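Local coordinates for protein Beta/alpha-amylase (Paenibacillus polymyxa, PDB 3VOC) that removes maltose units stepwise from the non-reducing ends of alpha-1,4-glucans such as starch, acting as the beta-amylase domain of a larger secreted, calcium-binding amylase precursor, at residues F55-Y60 and A138-N143; N118-S123 and G158-E163; A193-M198 and S220-P225; R307-F312 and N350-R355; S367-I372 and S404-Y409. All blocks are in the same frame, centred on the assembly; numbering follows the deposited sequence. Where two conformers were deposited one is given.

Contact 1. Residues F55-Y60 and A138-N143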
# COMPACT_ATOMS: atom_id res chain seq x y z
N PHE A 55 -14.44 19.79 3.65
CA PHE A 55 -13.09 19.62 3.11
C PHE A 55 -12.23 20.86 3.29
O PHE A 55 -12.74 21.98 3.32
CB PHE A 55 -13.17 19.25 1.62
CG PHE A 55 -13.81 17.91 1.39
CD1 PHE A 55 -13.05 16.73 1.52
CD2 PHE A 55 -15.15 17.83 1.04
CE1 PHE A 55 -13.65 15.48 1.32
CE2 PHE A 55 -15.75 16.58 0.83
CZ PHE A 55 -14.99 15.41 0.98
N ASP A 56 -10.92 20.63 3.42
CA ASP A 56 -9.95 21.72 3.40
C ASP A 56 -8.80 21.26 2.51
O ASP A 56 -7.96 20.46 2.94
CB ASP A 56 -9.45 22.02 4.82
CG ASP A 56 -8.50 23.22 4.87
OD1 ASP A 56 -8.16 23.80 3.81
OD2 ASP A 56 -8.11 23.61 5.98
N TRP A 57 -8.80 21.73 1.27
CA TRP A 57 -7.76 21.37 0.31
C TRP A 57 -6.68 22.43 0.19
O TRP A 57 -5.76 22.27 -0.62
CB TRP A 57 -8.38 21.12 -1.08
CG TRP A 57 -9.32 19.94 -1.13
CD1 TRP A 57 -10.68 19.98 -1.18
CD2 TRP A 57 -8.96 18.55 -1.14
NE1 TRP A 57 -11.19 18.71 -1.24
CE2 TRP A 57 -10.15 17.81 -1.21
CE3 TRP A 57 -7.74 17.86 -1.12
CZ2 TRP A 57 -10.17 16.41 -1.24
CZ3 TRP A 57 -7.75 16.48 -1.15
CH2 TRP A 57 -8.96 15.77 -1.21
N SER A 58 -6.75 23.50 1.00
CA SER A 58 -5.90 24.69 0.75
C SER A 58 -4.40 24.39 0.85
O SER A 58 -3.62 24.82 0.02
CB SER A 58 -6.28 25.88 1.66
OG SER A 58 -6.15 25.54 3.03
N TYR A 59 -4.00 23.62 1.85
CA TYR A 59 -2.60 23.22 1.96
C TYR A 59 -2.09 22.46 0.72
O TYR A 59 -0.98 22.68 0.24
CB TYR A 59 -2.36 22.42 3.24
CG TYR A 59 -1.02 21.72 3.30
CD1 TYR A 59 0.13 22.42 3.68
CD2 TYR A 59 -0.90 20.35 3.02
CE1 TYR A 59 1.37 21.78 3.75
CE2 TYR A 59 0.33 19.70 3.11
CZ TYR A 59 1.46 20.42 3.47
OH TYR A 59 2.69 19.79 3.55
N TYR A 60 -2.91 21.55 0.20
CA TYR A 60 -2.48 20.79 -0.97
C TYR A 60 -2.53 21.58 -2.27
O TYR A 60 -1.78 21.29 -3.19
CB TYR A 60 -3.21 19.45 -1.08
CG TYR A 60 -2.69 18.48 -0.05
CD1 TYR A 60 -1.40 17.96 -0.16
CD2 TYR A 60 -3.48 18.11 1.06
CE1 TYR A 60 -0.90 17.07 0.79
CE2 TYR A 60 -2.99 17.20 2.03
CZ TYR A 60 -1.70 16.70 1.88
OH TYR A 60 -1.16 15.82 2.80
N ALA A 138 -14.28 12.21 -5.32
CA ALA A 138 -15.12 13.20 -5.98
C ALA A 138 -14.68 14.60 -5.61
O ALA A 138 -14.52 15.47 -6.47
CB ALA A 138 -16.61 12.99 -5.59
N SER A 139 -14.47 14.83 -4.31
CA SER A 139 -14.02 16.12 -3.87
C SER A 139 -12.65 16.48 -4.44
O SER A 139 -12.44 17.62 -4.85
CB SER A 139 -14.00 16.22 -2.34
OG SER A 139 -13.76 17.56 -1.98
N PHE A 140 -11.73 15.51 -4.46
CA PHE A 140 -10.40 15.78 -5.02
C PHE A 140 -10.50 16.18 -6.48
O PHE A 140 -9.89 17.16 -6.93
CB PHE A 140 -9.48 14.55 -4.90
CG PHE A 140 -8.11 14.79 -5.45
CD1 PHE A 140 -7.16 15.52 -4.72
CD2 PHE A 140 -7.78 14.34 -6.71
CE1 PHE A 140 -5.89 15.78 -5.27
CE2 PHE A 140 -6.51 14.60 -7.26
CZ PHE A 140 -5.58 15.32 -6.54
N ALA A 141 -11.29 15.41 -7.24
CA ALA A 141 -11.46 15.64 -8.66
C ALA A 141 -12.01 17.04 -8.90
O ALA A 141 -11.51 17.77 -9.76
CB ALA A 141 -12.39 14.58 -9.25
N GLU A 142 -13.02 17.41 -8.12
CA GLU A 142 -13.65 18.73 -8.22
C GLU A 142 -12.68 19.87 -7.88
O GLU A 142 -12.63 20.89 -8.56
CB GLU A 142 -14.88 18.76 -7.30
CG GLU A 142 -15.76 19.99 -7.45
CD GLU A 142 -17.14 19.76 -6.86
OE1 GLU A 142 -17.26 19.74 -5.61
OE2 GLU A 142 -18.10 19.59 -7.65
N ASN A 143 -11.87 19.67 -6.84
CA ASN A 143 -10.95 20.73 -6.41
C ASN A 143 -9.67 20.85 -7.22
O ASN A 143 -9.05 21.93 -7.27
CB ASN A 143 -10.63 20.58 -4.93
CG ASN A 143 -11.75 21.10 -4.06
OD1 ASN A 143 -11.72 22.25 -3.64
ND2 ASN A 143 -12.74 20.26 -3.80
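The turn leading into helix 58-69, an outer helix of the TIM barrel, packs on helix 127-144 where W57 lies against S139, F140 and N143. The indole N-H makes the polar bond: W57 NE1 donates to S139 OG at 2.9 Å, with an N-H...O angle of 156° and the hydroxyl close to the indole plane. With OG anti to the backbone N (chi1 -171°), S139 places that hydroxyl between W57 NE1 and the face of the F55 ring. S139 CB makes a CH-pi contact 3.6 Å from the F55 ring centroid, so one serine touches both aromatics. N143 covers a face of the indole: its CB is 4.1 Å from the centroid of the W57 five-membered ring. The amide is fixed by N143 ND2 donating almost straight (173°) to S139 O at 2.9 Å, a carbonyl that takes the N143 backbone N-H from the opposite face of its plane. At the far end of the indole, F140 turns its ring edge toward the six-membered ring in an offset edge-to-face pair, with W57 CZ3 and F140 CD1 3.7 Å apart; beyond it F140 packs on W74, P76 and I78 of strand 73-79. F55 touches the calcium ligand E48. This is a beta/alpha barrel in which the lead-in to one outer helix rests on the next, beside the calcium site.

Contact 2. Residues N118-S123 and G158-E163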
# COMPACT_ATOMS: atom_id res chain seq x y z
N ASN A 118 -6.60 -2.24 15.68
CA ASN A 118 -5.77 -1.36 14.84
C ASN A 118 -6.69 -0.48 13.98
O ASN A 118 -7.68 -0.96 13.44
CB ASN A 118 -4.77 -2.21 14.02
CG ASN A 118 -3.95 -1.38 13.01
OD1 ASN A 118 -4.50 -0.80 12.08
ND2 ASN A 118 -2.62 -1.39 13.16
N SER A 119 -6.38 0.81 13.90
CA SER A 119 -7.20 1.76 13.13
C SER A 119 -6.35 2.53 12.11
O SER A 119 -6.60 3.69 11.84
CB SER A 119 -7.90 2.73 14.08
OG SER A 119 -6.92 3.48 14.79
N GLU A 120 -5.35 1.87 11.53
CA GLU A 120 -4.49 2.50 10.51
C GLU A 120 -5.23 2.86 9.23
O GLU A 120 -4.83 3.77 8.51
CB GLU A 120 -3.33 1.57 10.15
CG GLU A 120 -2.18 1.55 11.14
CD GLU A 120 -1.03 0.74 10.59
OE1 GLU A 120 -1.02 -0.49 10.82
OE2 GLU A 120 -0.20 1.32 9.86
N ALA A 121 -6.30 2.13 8.93
CA ALA A 121 -7.16 2.44 7.79
C ALA A 121 -8.51 1.81 8.09
O ALA A 121 -8.60 0.91 8.94
CB ALA A 121 -6.57 1.87 6.49
N LEU A 122 -9.55 2.28 7.40
CA LEU A 122 -10.88 1.68 7.55
C LEU A 122 -10.87 0.26 7.03
O LEU A 122 -10.23 -0.03 6.03
CB LEU A 122 -11.93 2.48 6.79
CG LEU A 122 -12.17 3.92 7.25
CD1 LEU A 122 -13.20 4.57 6.34
CD2 LEU A 122 -12.65 3.91 8.70
N SER A 123 -11.58 -0.64 7.71
CA SER A 123 -11.72 -2.00 7.21
C SER A 123 -12.52 -1.99 5.92
O SER A 123 -13.55 -1.31 5.85
CB SER A 123 -12.46 -2.87 8.23
OG SER A 123 -12.69 -4.17 7.69
N GLY A 158 -4.63 1.50 -0.50
CA GLY A 158 -5.44 0.28 -0.30
C GLY A 158 -5.49 -0.20 1.14
O GLY A 158 -6.13 -1.20 1.44
N GLY A 159 -4.81 0.50 2.04
CA GLY A 159 -4.78 0.13 3.46
C GLY A 159 -3.62 0.77 4.21
O GLY A 159 -3.11 1.82 3.78
N PRO A 160 -3.23 0.17 5.34
CA PRO A 160 -2.18 0.73 6.20
C PRO A 160 -0.94 1.09 5.40
O PRO A 160 -0.53 0.36 4.47
CB PRO A 160 -1.86 -0.41 7.18
CG PRO A 160 -3.17 -1.23 7.23
CD PRO A 160 -3.71 -1.14 5.84
N SER A 161 -0.35 2.23 5.75
CA SER A 161 0.85 2.75 5.07
C SER A 161 0.72 2.87 3.55
O SER A 161 1.71 2.79 2.83
CB SER A 161 2.10 1.92 5.44
OG SER A 161 2.41 2.10 6.82
N GLY A 162 -0.50 3.09 3.06
CA GLY A 162 -0.73 3.23 1.64
C GLY A 162 -0.62 1.95 0.83
O GLY A 162 -0.48 2.00 -0.40
N GLU A 163 -0.73 0.80 1.50
CA GLU A 163 -0.54 -0.49 0.86
C GLU A 163 -1.78 -1.34 0.95
O GLU A 163 -2.47 -1.35 1.97
CB GLU A 163 0.64 -1.21 1.52
CG GLU A 163 1.95 -0.46 1.34
CD GLU A 163 3.11 -1.08 2.13
OE1 GLU A 163 2.87 -1.84 3.10
OE2 GLU A 163 4.26 -0.81 1.74
O HOH W 1 -1.12 3.45 8.08
O HOH W 2 1.92 0.20 8.73
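E120 and A121 pack on G159 and P160 where two loops of the TIM barrel meet, the second following strand 153-156 and carrying E163, the predicted proton donor. The direct contacts are van der Waals. A121 CB sits over the peptide joining G159 to P160, 3.9 Å from P160 N, with its own side chain about 4 Å from that of H81, a probable substrate-binding residue. With CG anti to its carbonyl carbon (chi1 -79°) and the chain extended beyond, E120 carries its carboxylate across the proline ring at roughly a right angle, and E120 OE2 comes within 3.6 Å of P160 CB.

Hydrogen bonds inside segment 118-123 hold that glutamate in place. N118 forms an Asx turn, its OD1 accepting from E120 N from above the carbonyl plane at 2.9 Å. The same amide gives an ND2 hydrogen to E120 OE1, on the anti side of the carboxylate, so both atoms of the N118 amide grip one residue.

Water does the polar work between the segments, at E120 OE2. One water donates to this oxygen and accepts from S161 N. The other also donates to E120 OE2, at 2.7 Å, and is hydrogen-bonded to S161 OG at 2.7 Å.

Contact 3. Residues A193-M198 and S220-P225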
# COMPACT_ATOMS: atom_id res chain seq x y z
N ALA A 193 -18.07 -12.33 8.74
CA ALA A 193 -17.91 -12.29 7.30
C ALA A 193 -17.31 -13.59 6.78
O ALA A 193 -17.71 -14.09 5.74
CB ALA A 193 -17.05 -11.09 6.88
N PHE A 194 -16.35 -14.15 7.52
CA PHE A 194 -15.78 -15.45 7.15
C PHE A 194 -16.82 -16.57 7.27
O PHE A 194 -16.92 -17.41 6.38
CB PHE A 194 -14.52 -15.77 8.00
CG PHE A 194 -13.85 -17.11 7.68
CD1 PHE A 194 -13.53 -17.47 6.36
CD2 PHE A 194 -13.52 -18.00 8.71
CE1 PHE A 194 -12.90 -18.68 6.08
CE2 PHE A 194 -12.87 -19.23 8.44
CZ PHE A 194 -12.56 -19.57 7.13
N ARG A 195 -17.59 -16.58 8.36
CA ARG A 195 -18.66 -17.57 8.52
C ARG A 195 -19.65 -17.48 7.35
O ARG A 195 -19.98 -18.50 6.71
CB ARG A 195 -19.40 -17.38 9.86
CG ARG A 195 -18.58 -17.75 11.06
CD ARG A 195 -19.16 -17.20 12.36
NE ARG A 195 -18.16 -17.38 13.42
CZ ARG A 195 -17.96 -16.57 14.45
NH1 ARG A 195 -18.70 -15.47 14.60
NH2 ARG A 195 -17.00 -16.86 15.33
N THR A 196 -20.12 -16.27 7.07
CA THR A 196 -21.06 -16.03 5.98
C THR A 196 -20.47 -16.46 4.64
O THR A 196 -21.15 -17.12 3.83
CB THR A 196 -21.52 -14.55 5.95
OG1 THR A 196 -22.03 -14.20 7.24
CG2 THR A 196 -22.62 -14.33 4.93
N ALA A 197 -19.21 -16.11 4.40
CA ALA A 197 -18.53 -16.52 3.17
C ALA A 197 -18.50 -18.05 3.02
O ALA A 197 -18.69 -18.58 1.91
CB ALA A 197 -17.12 -15.95 3.12
N MET A 198 -18.28 -18.77 4.12
CA MET A 198 -18.24 -20.24 4.02
C MET A 198 -19.63 -20.87 3.87
O MET A 198 -19.80 -21.86 3.15
CB MET A 198 -17.49 -20.85 5.20
CG MET A 198 -16.00 -20.45 5.23
SD MET A 198 -15.09 -20.90 3.74
CE MET A 198 -15.05 -19.31 2.86
N SER A 220 -21.22 -20.49 14.46
CA SER A 220 -20.51 -19.67 15.42
C SER A 220 -19.21 -20.29 15.93
O SER A 220 -18.37 -19.58 16.48
CB SER A 220 -21.44 -19.32 16.59
OG SER A 220 -21.65 -20.46 17.41
N GLN A 221 -19.01 -21.59 15.72
CA GLN A 221 -17.73 -22.21 16.09
C GLN A 221 -16.67 -22.09 15.00
O GLN A 221 -15.53 -22.54 15.17
CB GLN A 221 -17.91 -23.70 16.41
CG GLN A 221 -18.91 -24.00 17.49
CD GLN A 221 -19.13 -25.51 17.63
OE1 GLN A 221 -19.47 -26.19 16.67
NE2 GLN A 221 -18.92 -26.03 18.84
N ILE A 222 -17.04 -21.53 13.85
CA ILE A 222 -16.05 -21.27 12.80
C ILE A 222 -15.27 -20.01 13.18
O ILE A 222 -15.86 -18.96 13.42
CB ILE A 222 -16.72 -21.06 11.43
CG1 ILE A 222 -17.43 -22.34 10.98
CG2 ILE A 222 -15.68 -20.57 10.39
CD1 ILE A 222 -18.33 -22.14 9.77
N ASN A 223 -13.95 -20.14 13.21
CA ASN A 223 -13.07 -19.03 13.55
C ASN A 223 -11.85 -19.00 12.64
O ASN A 223 -11.50 -20.03 12.06
CB ASN A 223 -12.60 -19.17 14.99
CG ASN A 223 -13.68 -18.84 15.98
OD1 ASN A 223 -14.07 -17.68 16.11
ND2 ASN A 223 -14.18 -19.85 16.68
N PRO A 224 -11.17 -17.83 12.54
CA PRO A 224 -9.85 -17.78 11.92
C PRO A 224 -8.87 -18.58 12.81
O PRO A 224 -9.27 -19.01 13.89
CB PRO A 224 -9.51 -16.28 11.94
CG PRO A 224 -10.82 -15.61 12.05
CD PRO A 224 -11.61 -16.49 12.95
N PRO A 225 -7.61 -18.77 12.36
CA PRO A 225 -6.67 -19.56 13.15
C PRO A 225 -6.54 -19.03 14.56
O PRO A 225 -6.44 -17.83 14.75
CB PRO A 225 -5.35 -19.39 12.39
CG PRO A 225 -5.79 -19.19 10.99
CD PRO A 225 -7.00 -18.32 11.10
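R195 reaches out from helix 188-202 and lays its side chain alongside I222 of the loop that follows helix 205-212. Its CB leaves the helix with CG anti to the carbonyl carbon (chi1 -71°), and the chain then runs extended to NE, sliding past I222 in the opposite direction. R195 CG packs on I222 CB at 3.8 Å. R195 CD lies 3.9 Å from I222 O and near S220 CA. R195 NE then donates to I222 O at 2.8 Å, with the donor in the carbonyl plane and an N-H...O angle of 149°. At the tip, NH2 makes a weak second bond to the same oxygen. I222 O lies at the edge of the guanidinium, near its plane, and S220 over one face. R195 NH2 is also 3.1 Å from N223 OD1, whose amide plane stands nearly square to the guanidinium. NH1 is bonded to N192 OD1, about one turn back on the same helix, which would help fix the group's rotation.

F194 supplies the apolar half: F194 CE2 touches I222 CG2 at 3.7 Å, the two side chains crossing at about a right angle.

This is packing far from the annotated sites: I222 continues onto I208 and W212 of helix 205-212, and F194 meets W248 of helix 240-268, so loop 220-225 is wedged among three helices outside the barrel strands.

Contact 4. Residues R307-F312 and N350-R355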
# COMPACT_ATOMS: atom_id res chain seq x y z
N ARG A 307 -3.30 -14.37 -8.41
CA ARG A 307 -4.67 -13.93 -8.31
C ARG A 307 -4.76 -12.46 -7.90
O ARG A 307 -5.61 -11.74 -8.39
CB ARG A 307 -5.43 -14.77 -7.29
CG ARG A 307 -6.93 -14.74 -7.49
CD ARG A 307 -7.58 -15.65 -6.47
NE ARG A 307 -7.86 -14.94 -5.23
CZ ARG A 307 -8.14 -15.53 -4.07
NH1 ARG A 307 -8.12 -16.85 -3.98
NH2 ARG A 307 -8.43 -14.79 -3.00
N LEU A 308 -3.90 -12.05 -6.97
CA LEU A 308 -3.93 -10.67 -6.49
C LEU A 308 -3.60 -9.72 -7.63
O LEU A 308 -4.26 -8.68 -7.80
CB LEU A 308 -2.94 -10.49 -5.34
CG LEU A 308 -2.90 -9.09 -4.68
CD1 LEU A 308 -4.25 -8.71 -4.06
CD2 LEU A 308 -1.84 -9.05 -3.62
N ILE A 309 -2.58 -10.07 -8.41
CA ILE A 309 -2.13 -9.19 -9.50
C ILE A 309 -3.14 -9.20 -10.63
O ILE A 309 -3.36 -8.18 -11.28
CB ILE A 309 -0.65 -9.50 -9.92
CG1 ILE A 309 0.29 -9.14 -8.75
CG2 ILE A 309 -0.22 -8.66 -11.13
CD1 ILE A 309 1.70 -9.79 -8.86
N GLN A 310 -3.80 -10.34 -10.84
CA GLN A 310 -4.95 -10.40 -11.75
C GLN A 310 -6.05 -9.38 -11.40
O GLN A 310 -6.68 -8.81 -12.30
CB GLN A 310 -5.56 -11.81 -11.81
CG GLN A 310 -6.72 -11.94 -12.83
CD GLN A 310 -6.32 -11.61 -14.26
OE1 GLN A 310 -7.03 -10.87 -14.98
NE2 GLN A 310 -5.17 -12.14 -14.68
N LYS A 311 -6.27 -9.15 -10.10
CA LYS A 311 -7.26 -8.17 -9.67
C LYS A 311 -6.85 -6.74 -10.04
O LYS A 311 -7.71 -5.93 -10.38
CB LYS A 311 -7.56 -8.30 -8.16
CG LYS A 311 -8.76 -7.49 -7.69
CD LYS A 311 -10.09 -8.13 -8.09
CE LYS A 311 -11.27 -7.32 -7.59
NZ LYS A 311 -12.50 -7.69 -8.37
N PHE A 312 -5.54 -6.45 -9.99
CA PHE A 312 -5.04 -5.16 -10.50
C PHE A 312 -5.41 -4.99 -11.98
O PHE A 312 -5.93 -3.96 -12.38
CB PHE A 312 -3.52 -5.03 -10.31
CG PHE A 312 -3.14 -4.51 -8.96
CD1 PHE A 312 -3.18 -5.35 -7.84
CD2 PHE A 312 -2.75 -3.18 -8.79
CE1 PHE A 312 -2.85 -4.88 -6.58
CE2 PHE A 312 -2.39 -2.69 -7.52
CZ PHE A 312 -2.44 -3.55 -6.41
N ASN A 350 4.36 -8.57 -15.32
CA ASN A 350 4.69 -8.50 -16.76
C ASN A 350 4.01 -9.57 -17.58
O ASN A 350 3.56 -9.30 -18.69
CB ASN A 350 6.20 -8.53 -17.01
CG ASN A 350 6.87 -7.21 -16.69
OD1 ASN A 350 6.22 -6.16 -16.70
ND2 ASN A 350 8.16 -7.25 -16.40
N ALA A 351 3.94 -10.79 -17.03
CA ALA A 351 3.24 -11.90 -17.69
C ALA A 351 1.78 -11.53 -17.98
O ALA A 351 1.21 -11.96 -18.99
CB ALA A 351 3.30 -13.15 -16.84
N LYS A 352 1.20 -10.72 -17.10
CA LYS A 352 -0.21 -10.31 -17.21
C LYS A 352 -0.41 -8.97 -17.90
O LYS A 352 -1.54 -8.56 -18.15
CB LYS A 352 -0.88 -10.29 -15.84
CG LYS A 352 -0.89 -11.64 -15.16
CD LYS A 352 -1.80 -11.62 -13.96
CE LYS A 352 -1.85 -12.98 -13.29
NZ LYS A 352 -2.84 -13.89 -13.93
N GLY A 353 0.68 -8.28 -18.23
CA GLY A 353 0.53 -6.96 -18.82
C GLY A 353 0.04 -5.92 -17.82
O GLY A 353 -0.64 -4.97 -18.20
N VAL A 354 0.37 -6.11 -16.54
CA VAL A 354 0.12 -5.07 -15.53
C VAL A 354 1.32 -4.14 -15.48
O VAL A 354 2.45 -4.58 -15.25
CB VAL A 354 -0.17 -5.68 -14.14
CG1 VAL A 354 -0.29 -4.59 -13.07
CG2 VAL A 354 -1.46 -6.52 -14.19
N ARG A 355 1.09 -2.84 -15.71
CA ARG A 355 2.17 -1.85 -15.67
C ARG A 355 2.80 -1.76 -14.28
O ARG A 355 2.08 -1.61 -13.29
CB ARG A 355 1.64 -0.48 -16.08
CG ARG A 355 1.19 -0.37 -17.56
CD ARG A 355 0.39 0.89 -17.80
NE ARG A 355 1.12 2.09 -17.36
CZ ARG A 355 1.95 2.79 -18.13
NH1 ARG A 355 2.18 2.44 -19.39
NH2 ARG A 355 2.55 3.87 -17.64
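V354 is the apolar centre of this contact, touching I309 and F312 of helix 305-315 with its two methyls. V354 CG2 meets I309 CG2 at 3.9 Å and lies equally far from the carbonyl oxygen I309 O; V354 CG1 faces F312 CB at 4.3 Å. The valine's first torsion explains the division of labour: with CG1 anti to the backbone N (chi1 174°), CG2 falls beside that nitrogen, on the side of I309. K352 makes the other half of the first shell. The extended part of its side chain lays CD and CE over the backbone of I309 and Q310, with K352 CD 4.3 Å from I309 C. A bend at the last torsion (chi4 -84°) then turns the amino group toward Q310, K352 NZ lying 4.0 Å from Q310 CB.

What sets these two residues in place is the end of helix 338-352. G353 adopts positive phi and closes a Schellman motif, G353 N bonding back to N350 O at 3.1 Å, and the chain turns so that V354 points into the interface. K352 O is taken by K313 NZ, a further tie to helix 305-315. Farther out, R355 is held by salt bridges to D318 and D5, while its backbone pairs with L319 of strand 318-321.

I309, F312 and V354 all pack on L319, and I309 also on V345, I348 and A349 of helix 338-352. Two successive outer helices closing over the barrel strand that lies between them in sequence is the classic packing of a beta/alpha (TIM) barrel.

Contact 5. Residues S367-I372 and S404-Y409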
# COMPACT_ATOMS: atom_id res chain seq x y z
N SER A 367 25.17 1.30 -3.64
CA SER A 367 24.77 0.01 -4.24
C SER A 367 23.26 -0.13 -4.41
O SER A 367 22.80 -0.84 -5.32
CB SER A 367 25.27 -1.14 -3.36
OG SER A 367 26.69 -1.13 -3.29
N GLY A 368 22.50 0.54 -3.55
CA GLY A 368 21.04 0.57 -3.65
C GLY A 368 20.54 1.00 -5.02
O GLY A 368 19.61 0.40 -5.56
N PHE A 369 21.19 2.02 -5.59
CA PHE A 369 20.82 2.52 -6.90
C PHE A 369 21.08 1.50 -8.01
O PHE A 369 20.32 1.41 -8.97
CB PHE A 369 21.50 3.88 -7.21
CG PHE A 369 21.05 5.01 -6.30
CD1 PHE A 369 19.72 5.13 -5.92
CD2 PHE A 369 21.96 5.97 -5.84
CE1 PHE A 369 19.30 6.17 -5.08
CE2 PHE A 369 21.53 7.01 -5.01
CZ PHE A 369 20.21 7.11 -4.62
N GLN A 370 22.15 0.72 -7.87
CA GLN A 370 22.50 -0.32 -8.85
C GLN A 370 21.50 -1.46 -8.77
O GLN A 370 21.12 -2.03 -9.80
CB GLN A 370 23.92 -0.85 -8.61
CG GLN A 370 24.95 0.22 -8.26
CD GLN A 370 26.31 -0.34 -7.79
OE1 GLN A 370 26.58 -1.54 -7.90
NE2 GLN A 370 27.16 0.55 -7.28
N LYS A 371 21.07 -1.81 -7.56
CA LYS A 371 20.00 -2.80 -7.42
C LYS A 371 18.69 -2.33 -8.04
O LYS A 371 18.04 -3.09 -8.75
CB LYS A 371 19.79 -3.23 -5.97
CG LYS A 371 20.25 -4.67 -5.71
CD LYS A 371 19.26 -5.67 -6.34
CE LYS A 371 19.60 -7.11 -5.99
NZ LYS A 371 20.82 -7.62 -6.71
N ILE A 372 18.33 -1.06 -7.80
CA ILE A 372 17.12 -0.50 -8.40
C ILE A 372 17.25 -0.54 -9.91
O ILE A 372 16.31 -0.93 -10.61
CB ILE A 372 16.82 0.95 -7.92
CG1 ILE A 372 16.48 0.96 -6.41
CG2 ILE A 372 15.62 1.54 -8.70
CD1 ILE A 372 16.73 2.29 -5.74
N SER A 404 23.85 12.41 -7.17
CA SER A 404 24.62 12.08 -8.36
C SER A 404 24.36 10.63 -8.83
O SER A 404 24.04 10.41 -10.00
CB SER A 404 26.12 12.32 -8.10
OG SER A 404 26.85 12.01 -9.27
N GLY A 405 24.48 9.66 -7.92
CA GLY A 405 24.15 8.25 -8.22
C GLY A 405 22.69 8.04 -8.64
O GLY A 405 22.41 7.28 -9.58
N PHE A 406 21.76 8.70 -7.95
CA PHE A 406 20.36 8.59 -8.35
C PHE A 406 20.21 9.07 -9.80
O PHE A 406 19.58 8.41 -10.62
CB PHE A 406 19.43 9.38 -7.40
CG PHE A 406 17.95 9.26 -7.76
CD1 PHE A 406 17.33 8.01 -7.78
CD2 PHE A 406 17.20 10.40 -8.06
CE1 PHE A 406 15.96 7.88 -8.11
CE2 PHE A 406 15.82 10.29 -8.39
CZ PHE A 406 15.20 9.03 -8.41
N LYS A 407 20.84 10.20 -10.11
CA LYS A 407 20.80 10.71 -11.48
C LYS A 407 21.46 9.77 -12.49
O LYS A 407 20.91 9.52 -13.56
CB LYS A 407 21.43 12.10 -11.54
CG LYS A 407 21.05 12.87 -12.80
CD LYS A 407 21.85 14.15 -12.94
CE LYS A 407 21.69 14.71 -14.33
NZ LYS A 407 22.43 15.97 -14.39
N GLN A 408 22.63 9.25 -12.15
CA GLN A 408 23.39 8.41 -13.09
C GLN A 408 22.73 7.07 -13.36
O GLN A 408 22.74 6.58 -14.48
CB GLN A 408 24.82 8.18 -12.59
CG GLN A 408 25.63 9.47 -12.57
CD GLN A 408 27.10 9.27 -12.85
OE1 GLN A 408 27.48 8.58 -13.80
NE2 GLN A 408 27.94 9.88 -12.03
N TYR A 409 22.15 6.47 -12.33
CA TYR A 409 21.58 5.13 -12.45
C TYR A 409 20.12 5.11 -12.89
O TYR A 409 19.70 4.24 -13.65
CB TYR A 409 21.73 4.38 -11.13
CG TYR A 409 23.12 3.84 -10.92
CD1 TYR A 409 23.57 2.74 -11.65
CD2 TYR A 409 23.98 4.43 -10.00
CE1 TYR A 409 24.85 2.22 -11.47
CE2 TYR A 409 25.28 3.93 -9.81
CZ TYR A 409 25.70 2.83 -10.55
OH TYR A 409 26.97 2.31 -10.37
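The segments of helices 367-378 and 403-411 run nearly parallel, F369 facing F406 and Y409 across an axis separation of 9.4 Å at a signed crossing angle of -20°. These are the helices that follow the seventh and eighth strands of the TIM barrel, and their shared direction is that of successive beta/alpha units. Helix 403-411 widens into a pi-type turn at 407-409, and the closest CA pair, F369 with Y409, is 6.2 Å apart.

F369 fills the middle of the interface. CG anti to its carbonyl carbon (chi1 -65°) sends the ring toward the opposite helix, where F406 N lies over its face, 3.4 Å from F369 CE2; F369 CD2 is 3.6 Å from G405 C. With no side chain on G405, the F369 ring can come down on the backbone. F406 CB makes a CH-pi contact over the same ring, 4.0 Å from the F369 centroid, while the two phenyl rings themselves meet obliquely. Both phenylalanines reach inward to L386, and F406 goes on to A8 and V10 of the first strand.

Nearer the solvent, Y409 closes the interface. Y409 CD2 packs on F369 CB at 3.8 Å, and the tyrosine's ring face is covered by Q370, an exposed residue whose aliphatic chain crosses it, bringing Q370 CG to 3.6 Å from Y409 CZ.

All five contacts belong to one family 14 TIM-barrel domain. Contacts 1, 4 and 5 each join elements that follow consecutive strands, round the outside of the barrel; contact 1 is the one beside the calcium ion, about 5 Å from the F55 side chain. Contact 2 lies near the middle and carries the predicted proton donor E163. Contacts 1, 3 and 4 stand about 21 to 22 Å from it between centres, and contact 5 about 31 Å. Between side chains, F312 of contact 4 is about 9 Å from E163, and F406 of contact 5 about 10 Å from the probable acceptor E359. Contacts 3 and 5 are farthest apart, about 48 Å between centres.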